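Local coordinates for protein N-acetyl-beta-D glucosaminidase (Rhizomucor miehei CAU432, PDB 4ZM6) that probably hydrolyses terminal N-acetyl-beta-D-glucosamine residues as a family 3 glycosidase and carries a GCN5-related glucosamine N-acetyltransferase region that binds acetyl-CoA, at residues Y739-V753 with A765-R779. Sequence-based numbering, arbitrary orientation.
Sequences YQHHVELGDYQDLIV and ASLILNTTHVSHEYR
An antiparallel beta hairpin of the C-terminal N-acetyltransferase domain, strands 751-756 and 763-771, meets helix 736-745 here, away from the acetyl-CoA site. Ile-752 and Leu-767 form a hydrogen-bonded pair, and just before the first strand Asp-750 O accepts from Leu-769 N at 2.7 Å. On one side of the hairpin, Ile-752 CG1 packs against Leu-769 CD1. On the other, Ile-768 meets the helix. Its CD1 sits over the centre of the Tyr-739 ring in a CH-pi contact, 3.5 Å from the centroid, and its CG2 touches His-742 CD2.

Beyond the strand, the chain turns back and Arg-779 reaches a buried salt-bridge network. Bends at chi2 and chi3 (-78° and -65°) lay its guanidinium over one face of the His-742 ring. NH1 of Arg-779 bridges two carboxylates, Asp-747 OD2 at 2.6 Å and Asp-750 OD2 at 2.9 Å. Asp-781 and Arg-826 extend the network, pairing with Arg-779 and Asp-750 respectively. The same two OD2 atoms also hold the loop after the strand: Ser-775 OG donates to Asp-750 OD2 at 2.6 Å, and His-776 N gives Asp-747 OD2 a nearly straight bond of 2.8 Å, on the syn lone pair.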
loop_
_atom_site.group_PDB
_atom_site.type_symbol
_atom_site.label_atom_id
_atom_site.label_comp_id
_atom_site.label_asym_id
_atom_site.label_seq_id
_atom_site.Cartn_x
_atom_site.Cartn_y
_atom_site.Cartn_z
ATOM N N TYR A 739 13.458 32.643 -3.450
ATOM C CA TYR A 739 13.239 33.906 -2.760
ATOM C C TYR A 739 12.029 33.775 -1.833
ATOM O O TYR A 739 12.087 34.182 -0.673
ATOM C CB TYR A 739 13.041 35.047 -3.767
ATOM C CG TYR A 739 14.331 35.578 -4.376
ATOM C CD1 TYR A 739 14.892 34.999 -5.515
ATOM C CD2 TYR A 739 14.981 36.669 -3.815
ATOM C CE1 TYR A 739 16.068 35.496 -6.068
ATOM C CE2 TYR A 739 16.150 37.173 -4.356
ATOM C CZ TYR A 739 16.692 36.590 -5.483
ATOM O OH TYR A 739 17.860 37.112 -6.004
ATOM N N GLN A 740 10.953 33.178 -2.342
ATOM C CA GLN A 740 9.745 32.925 -1.545
ATOM C C GLN A 740 10.010 32.047 -0.320
ATOM O O GLN A 740 9.398 32.234 0.736
ATOM C CB GLN A 740 8.664 32.264 -2.403
ATOM C CG GLN A 740 7.974 33.215 -3.368
ATOM C CD GLN A 740 6.961 32.520 -4.254
ATOM O OE1 GLN A 740 7.067 31.322 -4.508
ATOM N NE2 GLN A 740 5.974 33.270 -4.736
ATOM N N HIS A 741 10.907 31.081 -0.470
ATOM C CA HIS A 741 11.208 30.151 0.609
ATOM C C HIS A 741 11.870 30.894 1.772
ATOM O O HIS A 741 11.511 30.688 2.935
ATOM C CB HIS A 741 12.084 29.012 0.085
ATOM C CG HIS A 741 12.750 28.210 1.153
ATOM N ND1 HIS A 741 13.846 28.670 1.848
ATOM C CD2 HIS A 741 12.499 26.969 1.628
ATOM C CE1 HIS A 741 14.240 27.753 2.712
ATOM N NE2 HIS A 741 13.439 26.709 2.597
ATOM N N HIS A 742 12.822 31.766 1.443
ATOM C CA HIS A 742 13.514 32.577 2.445
ATOM C C HIS A 742 12.563 33.575 3.119
ATOM O O HIS A 742 12.591 33.741 4.338
ATOM C CB HIS A 742 14.699 33.320 1.824
ATOM C CG HIS A 742 15.656 32.432 1.090
ATOM N ND1 HIS A 742 15.928 31.140 1.485
ATOM C CD2 HIS A 742 16.418 32.655 -0.007
ATOM C CE1 HIS A 742 16.808 30.602 0.662
ATOM N NE2 HIS A 742 17.124 31.501 -0.252
ATOM N N VAL A 743 11.711 34.225 2.333
ATOM C CA VAL A 743 10.734 35.153 2.893
ATOM C C VAL A 743 9.844 34.460 3.925
ATOM O O VAL A 743 9.507 35.066 4.943
ATOM C CB VAL A 743 9.875 35.819 1.794
ATOM C CG1 VAL A 743 8.635 36.482 2.381
ATOM C CG2 VAL A 743 10.710 36.841 1.036
ATOM N N GLU A 744 9.482 33.200 3.680
ATOM C CA GLU A 744 8.661 32.446 4.630
ATOM C C GLU A 744 9.372 32.329 5.973
ATOM O O GLU A 744 8.722 32.384 7.014
ATOM C CB GLU A 744 8.321 31.060 4.079
ATOM C CG GLU A 744 7.233 30.311 4.838
ATOM C CD GLU A 744 7.746 29.577 6.061
ATOM O OE1 GLU A 744 8.874 29.033 6.021
ATOM O OE2 GLU A 744 7.016 29.547 7.078
ATOM N N LEU A 745 10.699 32.183 5.938
ATOM C CA LEU A 745 11.529 32.146 7.148
ATOM C C LEU A 745 11.860 33.527 7.748
ATOM O O LEU A 745 12.424 33.605 8.843
ATOM C CB LEU A 745 12.848 31.430 6.858
ATOM C CG LEU A 745 12.812 29.957 6.437
ATOM C CD1 LEU A 745 14.235 29.448 6.284
ATOM C CD2 LEU A 745 12.053 29.094 7.433
ATOM N N GLY A 746 11.539 34.605 7.032
ATOM C CA GLY A 746 11.818 35.964 7.501
ATOM C C GLY A 746 13.257 36.421 7.329
ATOM O O GLY A 746 13.709 37.322 8.028
ATOM N N ASP A 747 13.979 35.822 6.388
ATOM C CA ASP A 747 15.364 36.210 6.127
ATOM C C ASP A 747 15.430 37.352 5.119
ATOM O O ASP A 747 16.036 37.227 4.046
ATOM C CB ASP A 747 16.196 35.007 5.658
ATOM C CG ASP A 747 16.961 34.359 6.780
ATOM O OD1 ASP A 747 17.089 34.989 7.849
ATOM O OD2 ASP A 747 17.453 33.223 6.593
ATOM N N TYR A 748 14.823 38.477 5.496
ATOM C CA TYR A 748 14.810 39.669 4.657
ATOM C C TYR A 748 16.181 40.336 4.586
ATOM O O TYR A 748 16.485 41.014 3.599
ATOM C CB TYR A 748 13.781 40.673 5.166
ATOM C CG TYR A 748 12.354 40.322 4.828
ATOM C CD1 TYR A 748 11.797 40.719 3.620
ATOM C CD2 TYR A 748 11.553 39.612 5.719
ATOM C CE1 TYR A 748 10.488 40.412 3.303
ATOM C CE2 TYR A 748 10.238 39.302 5.411
ATOM C CZ TYR A 748 9.714 39.705 4.200
ATOM O OH TYR A 748 8.407 39.413 3.875
ATOM N N GLN A 749 17.007 40.145 5.614
ATOM C CA GLN A 749 18.328 40.773 5.636
ATOM C C GLN A 749 19.283 40.165 4.615
ATOM O O GLN A 749 20.321 40.747 4.317
ATOM C CB GLN A 749 18.939 40.765 7.051
ATOM C CG GLN A 749 19.738 39.529 7.457
ATOM C CD GLN A 749 18.873 38.311 7.669
ATOM O OE1 GLN A 749 17.718 38.282 7.253
ATOM N NE2 GLN A 749 19.428 37.291 8.318
ATOM N N ASP A 750 18.928 38.998 4.083
ATOM C CA ASP A 750 19.722 38.334 3.056
ATOM C C ASP A 750 19.264 38.674 1.629
ATOM O O ASP A 750 19.972 38.386 0.666
ATOM C CB ASP A 750 19.679 36.816 3.273
ATOM C CG ASP A 750 20.512 36.365 4.472
ATOM O OD1 ASP A 750 21.396 37.134 4.914
ATOM O OD2 ASP A 750 20.284 35.234 4.972
ATOM N N LEU A 751 18.095 39.285 1.485
ATOM C CA LEU A 751 17.570 39.601 0.163
ATOM C C LEU A 751 17.977 41.014 -0.220
ATOM O O LEU A 751 17.352 41.991 0.196
ATOM C CB LEU A 751 16.049 39.442 0.131
ATOM C CG LEU A 751 15.518 38.151 0.760
ATOM C CD1 LEU A 751 14.016 38.045 0.551
ATOM C CD2 LEU A 751 16.229 36.927 0.205
ATOM N N ILE A 752 19.046 41.104 -1.005
ATOM C CA ILE A 752 19.591 42.374 -1.459
ATOM C C ILE A 752 19.091 42.682 -2.860
ATOM O O ILE A 752 19.004 41.800 -3.704
ATOM C CB ILE A 752 21.130 42.335 -1.494
ATOM C CG1 ILE A 752 21.682 41.909 -0.132
ATOM C CG2 ILE A 752 21.700 43.687 -1.905
ATOM C CD1 ILE A 752 21.180 42.748 1.027
ATOM N N VAL A 753 18.777 43.948 -3.092
ATOM C CA VAL A 753 18.359 44.411 -4.398
ATOM C C VAL A 753 19.165 45.640 -4.769
ATOM O O VAL A 753 19.620 46.375 -3.892
ATOM C CB VAL A 753 16.862 44.778 -4.433
ATOM C CG1 VAL A 753 16.005 43.527 -4.339
ATOM C CG2 VAL A 753 16.508 45.760 -3.322
ATOM N N ALA A 765 18.039 44.763 -10.112
ATOM C CA ALA A 765 18.873 43.590 -9.921
ATOM C C ALA A 765 18.592 43.039 -8.534
ATOM O O ALA A 765 17.930 43.701 -7.725
ATOM C CB ALA A 765 20.346 43.946 -10.066
ATOM N N SER A 766 19.080 41.833 -8.256
ATOM C CA SER A 766 18.910 41.244 -6.935
ATOM C C SER A 766 19.834 40.062 -6.727
ATOM O O SER A 766 20.325 39.487 -7.690
ATOM C CB SER A 766 17.460 40.789 -6.730
ATOM O OG SER A 766 17.294 39.437 -7.107
ATOM N N LEU A 767 20.063 39.708 -5.464
ATOM C CA LEU A 767 20.727 38.449 -5.116
ATOM C C LEU A 767 20.392 38.029 -3.698
ATOM O O LEU A 767 19.830 38.807 -2.933
ATOM C CB LEU A 767 22.245 38.541 -5.306
ATOM C CG LEU A 767 23.031 39.495 -4.402
ATOM C CD1 LEU A 767 23.195 38.949 -2.992
ATOM C CD2 LEU A 767 24.399 39.772 -5.008
ATOM N N ILE A 768 20.760 36.794 -3.361
ATOM C CA ILE A 768 20.458 36.193 -2.064
ATOM C C ILE A 768 21.737 35.937 -1.295
ATOM O O ILE A 768 22.530 35.081 -1.679
ATOM C CB ILE A 768 19.717 34.846 -2.221
ATOM C CG1 ILE A 768 18.326 35.065 -2.819
ATOM C CG2 ILE A 768 19.586 34.139 -0.874
ATOM C CD1 ILE A 768 17.680 33.790 -3.315
ATOM N N LEU A 769 21.923 36.674 -0.203
ATOM C CA LEU A 769 23.032 36.435 0.713
ATOM C C LEU A 769 22.728 35.261 1.625
ATOM O O LEU A 769 21.580 34.821 1.751
ATOM C CB LEU A 769 23.297 37.658 1.596
ATOM C CG LEU A 769 23.898 38.907 0.963
ATOM C CD1 LEU A 769 23.897 40.044 1.973
ATOM C CD2 LEU A 769 25.308 38.629 0.471
ATOM N N ASN A 770 23.783 34.763 2.257
ATOM C CA ASN A 770 23.659 33.851 3.378
ATOM C C ASN A 770 24.898 33.994 4.249
ATOM O O ASN A 770 25.981 34.299 3.741
ATOM C CB ASN A 770 23.491 32.408 2.891
ATOM C CG ASN A 770 24.798 31.784 2.441
ATOM O OD1 ASN A 770 25.098 31.755 1.251
ATOM N ND2 ASN A 770 25.585 31.290 3.392
ATOM N N THR A 771 24.737 33.785 5.551
ATOM C CA THR A 771 25.861 33.849 6.474
ATOM C C THR A 771 25.622 32.920 7.655
ATOM O O THR A 771 24.565 32.961 8.285
ATOM C CB THR A 771 26.078 35.276 7.010
ATOM O OG1 THR A 771 26.282 36.185 5.920
ATOM C CG2 THR A 771 27.285 35.327 7.936
ATOM N N THR A 772 26.619 32.095 7.952
ATOM C CA THR A 772 26.562 31.193 9.085
ATOM C C THR A 772 26.270 31.940 10.393
ATOM O O THR A 772 26.923 32.929 10.708
ATOM C CB THR A 772 27.893 30.437 9.219
ATOM O OG1 THR A 772 28.232 29.848 7.958
ATOM C CG2 THR A 772 27.813 29.354 10.297
ATOM N N HIS A 773 25.272 31.454 11.126
ATOM C CA HIS A 773 24.782 32.042 12.392
ATOM C C HIS A 773 23.997 33.354 12.272
ATOM O O HIS A 773 23.636 33.944 13.287
ATOM C CB HIS A 773 25.912 32.201 13.410
ATOM C CG HIS A 773 26.635 30.926 13.702
ATOM N ND1 HIS A 773 25.978 29.731 13.904
ATOM C CD2 HIS A 773 27.955 30.660 13.837
ATOM C CE1 HIS A 773 26.864 28.781 14.140
ATOM N NE2 HIS A 773 28.071 29.319 14.107
ATOM N N VAL A 774 23.716 33.798 11.051
ATOM C CA VAL A 774 22.929 35.006 10.838
ATOM C C VAL A 774 21.627 34.645 10.134
ATOM O O VAL A 774 20.541 35.003 10.592
ATOM C CB VAL A 774 23.723 36.040 10.022
ATOM C CG1 VAL A 774 22.842 37.214 9.605
ATOM C CG2 VAL A 774 24.928 36.519 10.821
ATOM N N SER A 775 21.745 33.932 9.019
ATOM C CA SER A 775 20.591 33.388 8.314
ATOM C C SER A 775 19.852 32.347 9.163
ATOM O O SER A 775 20.428 31.752 10.067
ATOM C CB SER A 775 21.049 32.772 6.987
ATOM O OG SER A 775 21.860 33.683 6.258
ATOM N N HIS A 776 18.582 32.118 8.844
ATOM C CA HIS A 776 17.723 31.218 9.620
ATOM C C HIS A 776 18.337 29.828 9.689
ATOM O O HIS A 776 19.034 29.416 8.771
ATOM C CB HIS A 776 16.324 31.148 8.991
ATOM C CG HIS A 776 15.263 30.631 9.914
ATOM N ND1 HIS A 776 14.840 29.319 9.907
ATOM C CD2 HIS A 776 14.519 31.256 10.856
ATOM C CE1 HIS A 776 13.890 29.155 10.810
ATOM N NE2 HIS A 776 13.675 30.317 11.399
ATOM N N GLU A 777 18.076 29.108 10.775
ATOM C CA GLU A 777 18.669 27.777 10.981
ATOM C C GLU A 777 18.247 26.735 9.929
ATOM O O GLU A 777 18.951 25.751 9.726
ATOM C CB GLU A 777 18.371 27.253 12.394
ATOM C CG GLU A 777 16.907 26.919 12.655
ATOM C CD GLU A 777 16.663 26.277 14.013
ATOM O OE1 GLU A 777 17.644 26.012 14.750
ATOM O OE2 GLU A 777 15.477 26.034 14.339
ATOM N N TYR A 778 17.113 26.961 9.267
ATOM C CA TYR A 778 16.639 26.078 8.197
ATOM C C TYR A 778 17.134 26.476 6.802
ATOM O O TYR A 778 16.628 25.975 5.797
ATOM C CB TYR A 778 15.098 25.968 8.194
ATOM C CG TYR A 778 14.500 25.380 9.462
ATOM C CD1 TYR A 778 15.203 24.455 10.233
ATOM C CD2 TYR A 778 13.221 25.737 9.880
ATOM C CE1 TYR A 778 14.660 23.923 11.389
ATOM C CE2 TYR A 778 12.668 25.200 11.036
ATOM C CZ TYR A 778 13.397 24.293 11.784
ATOM O OH TYR A 778 12.879 23.745 12.930
ATOM N N ARG A 779 18.122 27.361 6.736
ATOM C CA ARG A 779 18.762 27.683 5.471
ATOM C C ARG A 779 19.882 26.682 5.218
ATOM O O ARG A 779 20.774 26.513 6.050
ATOM C CB ARG A 779 19.307 29.111 5.485
ATOM C CG ARG A 779 18.224 30.174 5.589
ATOM C CD ARG A 779 17.525 30.418 4.257
ATOM N NE ARG A 779 18.427 30.987 3.254
ATOM C CZ ARG A 779 18.855 32.253 3.231
ATOM N NH1 ARG A 779 18.484 33.126 4.164
ATOM N NH2 ARG A 779 19.682 32.653 2.269
#